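DUF115 domain-containing protein (Magnetospirillum magneticum AMB-1, PDB 5MU5) probably transfers sugar to flagellin as a glycosyltransferase of the Maf family, and is involved in the formation of bacterial flagella. Local coordinates at residues S389-T392 / V393-G397. Sequence-based numbering, arbitrary orientation.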
ATOM      1  N   SER A 389      -9.031   8.245  -5.010  1.00 41.46           N
ATOM      2  CA  SER A 389      -9.792   9.238  -4.257  1.00 42.95           C
ATOM      3  C   SER A 389      -8.894   9.915  -3.242  1.00 41.17           C
ATOM      4  O   SER A 389      -9.276  10.958  -2.700  1.00 38.86           O
ATOM      5  CB  SER A 389     -11.041   8.655  -3.571  1.00 42.84           C
ATOM      6  OG  SER A 389     -10.719   7.747  -2.549  1.00 45.62           O
ATOM      7  N   GLY A 390      -7.718   9.319  -2.996  1.00 38.04           N
ATOM      8  CA  GLY A 390      -6.686   9.892  -2.111  1.00 37.98           C
ATOM      9  C   GLY A 390      -5.422  10.192  -2.899  1.00 36.32           C
ATOM     10  O   GLY A 390      -5.364   9.890  -4.102  1.00 34.45           O
ATOM     11  N   PRO A 391      -4.372  10.686  -2.226  1.00 35.94           N
ATOM     12  CA  PRO A 391      -4.257  10.864  -0.784  1.00 36.49           C
ATOM     13  C   PRO A 391      -4.940  12.095  -0.187  1.00 37.02           C
ATOM     14  O   PRO A 391      -5.162  12.126   1.018  1.00 43.46           O
ATOM     15  CB  PRO A 391      -2.736  10.957  -0.564  1.00 35.08           C
ATOM     16  CG  PRO A 391      -2.194  11.481  -1.852  1.00 34.00           C
ATOM     17  CD  PRO A 391      -3.061  10.859  -2.897  1.00 36.91           C
ATOM     18  N   THR A 392      -5.255  13.098  -0.989  1.00 38.10           N
ATOM     19  CA  THR A 392      -5.926  14.298  -0.474  1.00 38.81           C
ATOM     20  C   THR A 392      -7.284  14.576  -1.183  1.00 39.62           C
ATOM     21  O   THR A 392      -7.654  13.935  -2.200  1.00 35.37           O
ATOM     22  CB  THR A 392      -5.003  15.506  -0.591  1.00 40.12           C
ATOM     23  OG1 THR A 392      -4.691  15.716  -1.972  1.00 41.07           O
ATOM     24  CG2 THR A 392      -3.709  15.231   0.167  1.00 40.87           C
ATOM     25  N   VAL A 393      -8.004  15.554  -0.637  1.00 38.63           N
ATOM     26  CA  VAL A 393      -9.385  15.831  -1.023  1.00 38.06           C
ATOM     27  C   VAL A 393      -9.502  16.375  -2.451  1.00 36.93           C
ATOM     28  O   VAL A 393     -10.543  16.237  -3.099  1.00 36.93           O
ATOM     29  CB  VAL A 393     -10.080  16.738   0.026  1.00 38.76           C
ATOM     30  CG1 VAL A 393      -9.425  18.120   0.094  1.00 37.75           C
ATOM     31  CG2 VAL A 393     -11.583  16.837  -0.242  1.00 37.71           C
ATOM     32  N   THR A 394      -8.417  16.942  -2.949  1.00 35.84           N
ATOM     33  CA  THR A 394      -8.340  17.380  -4.340  1.00 36.99           C
ATOM     34  C   THR A 394      -8.398  16.199  -5.305  1.00 33.85           C
ATOM     35  O   THR A 394      -8.938  16.327  -6.414  1.00 30.70           O
ATOM     36  CB  THR A 394      -7.056  18.198  -4.572  1.00 39.79           C
ATOM     37  OG1 THR A 394      -7.220  19.475  -3.932  1.00 47.98           O
ATOM     38  CG2 THR A 394      -6.849  18.447  -6.000  1.00 42.25           C
ATOM     39  N   ASN A 395      -7.825  15.067  -4.883  1.00 33.39           N
ATOM     40  CA  ASN A 395      -7.903  13.817  -5.639  1.00 33.75           C
ATOM     41  C   ASN A 395      -9.336  13.334  -5.640  1.00 35.18           C
ATOM     42  O   ASN A 395      -9.825  12.854  -6.654  1.00 36.20           O
ATOM     43  CB  ASN A 395      -7.034  12.720  -5.003  1.00 33.45           C
ATOM     44  CG  ASN A 395      -5.572  13.102  -4.952  1.00 34.12           C
ATOM     45  OD1 ASN A 395      -4.992  13.381  -3.870  1.00 34.35           O
ATOM     46  ND2 ASN A 395      -4.974  13.183  -6.128  1.00 33.18           N
ATOM     47  N   THR A 396      -9.994  13.450  -4.484  1.00 34.94           N
ATOM     48  CA  THR A 396     -11.378  12.994  -4.317  1.00 36.29           C
ATOM     49  C   THR A 396     -12.300  13.736  -5.253  1.00 32.62           C
ATOM     50  O   THR A 396     -13.127  13.131  -5.914  1.00 32.98           O
ATOM     51  CB  THR A 396     -11.880  13.216  -2.875  1.00 39.24           C
ATOM     52  OG1 THR A 396     -10.893  12.756  -1.935  1.00 42.52           O
ATOM     53  CG2 THR A 396     -13.198  12.496  -2.659  1.00 38.93           C
ATOM     54  N   GLY A 397     -12.147  15.055  -5.320  1.00 32.92           N
ATOM     55  CA  GLY A 397     -12.981  15.866  -6.209  1.00 32.35           C
ATOM     56  C   GLY A 397     -12.726  15.575  -7.680  1.00 31.19           C
ATOM     57  O   GLY A 397     -13.644  15.499  -8.472  1.00 30.90           O
TER
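Asn-395, in the first turn of helix 393-404, reaches back over the loop 389-392 that leads into that helix. Its CB lies 3.1 Å from Thr-392 O and close to Gly-390 O. With CG anti to the carbonyl carbon (chi1 -61°), the amide is directed back past the helix start, and CG rests 3.3 Å from Gly-390 O. At the tip, OD1 accepts the backbone N-H of Thr-392 at 2.9 Å from that N; the N-H points in the plane of the amide onto a lone pair of OD1 and is fairly straight at 162°. This is the reciprocal half of a capping box, from N-cap Thr-392 to N3 residue Asn-395; the other half, from Thr-392 OG1 to the N-H of Asn-395, is not made. Thr-392 OG1 stands 3.0 Å from OD1 and is hydrogen-bonded to Thr-472 OG1. Pro-391, which follows a cis peptide bond, lays its ring CD 3.3 Å from the same OD1. The other amide branch, ND2, donates to Thr-472 O on helix 467-482. Fixed at both branches, the amide has little freedom to flip. An alanine in place of Asn-395 would probably leave the N-H of Thr-392 without its acceptor and Thr-472 O without the ND2 donor. A second tie comes from Thr-396, whose OG1 donates to Ser-389 O at 2.5 Å, lying in the carbonyl plane. Thr-392 O receives weak first-turn bonds from the backbone N of Asn-395 and of Thr-396. Within the MptE-like region, Val-393, beside a bound sulfate, leans on Met-321 and Cys-303, while Thr-394 and Asn-395 pack on Leu-476, placing the helix start between strands 299-303 and 319-322, parallel neighbours in the large mixed sheet, and helix 467-482.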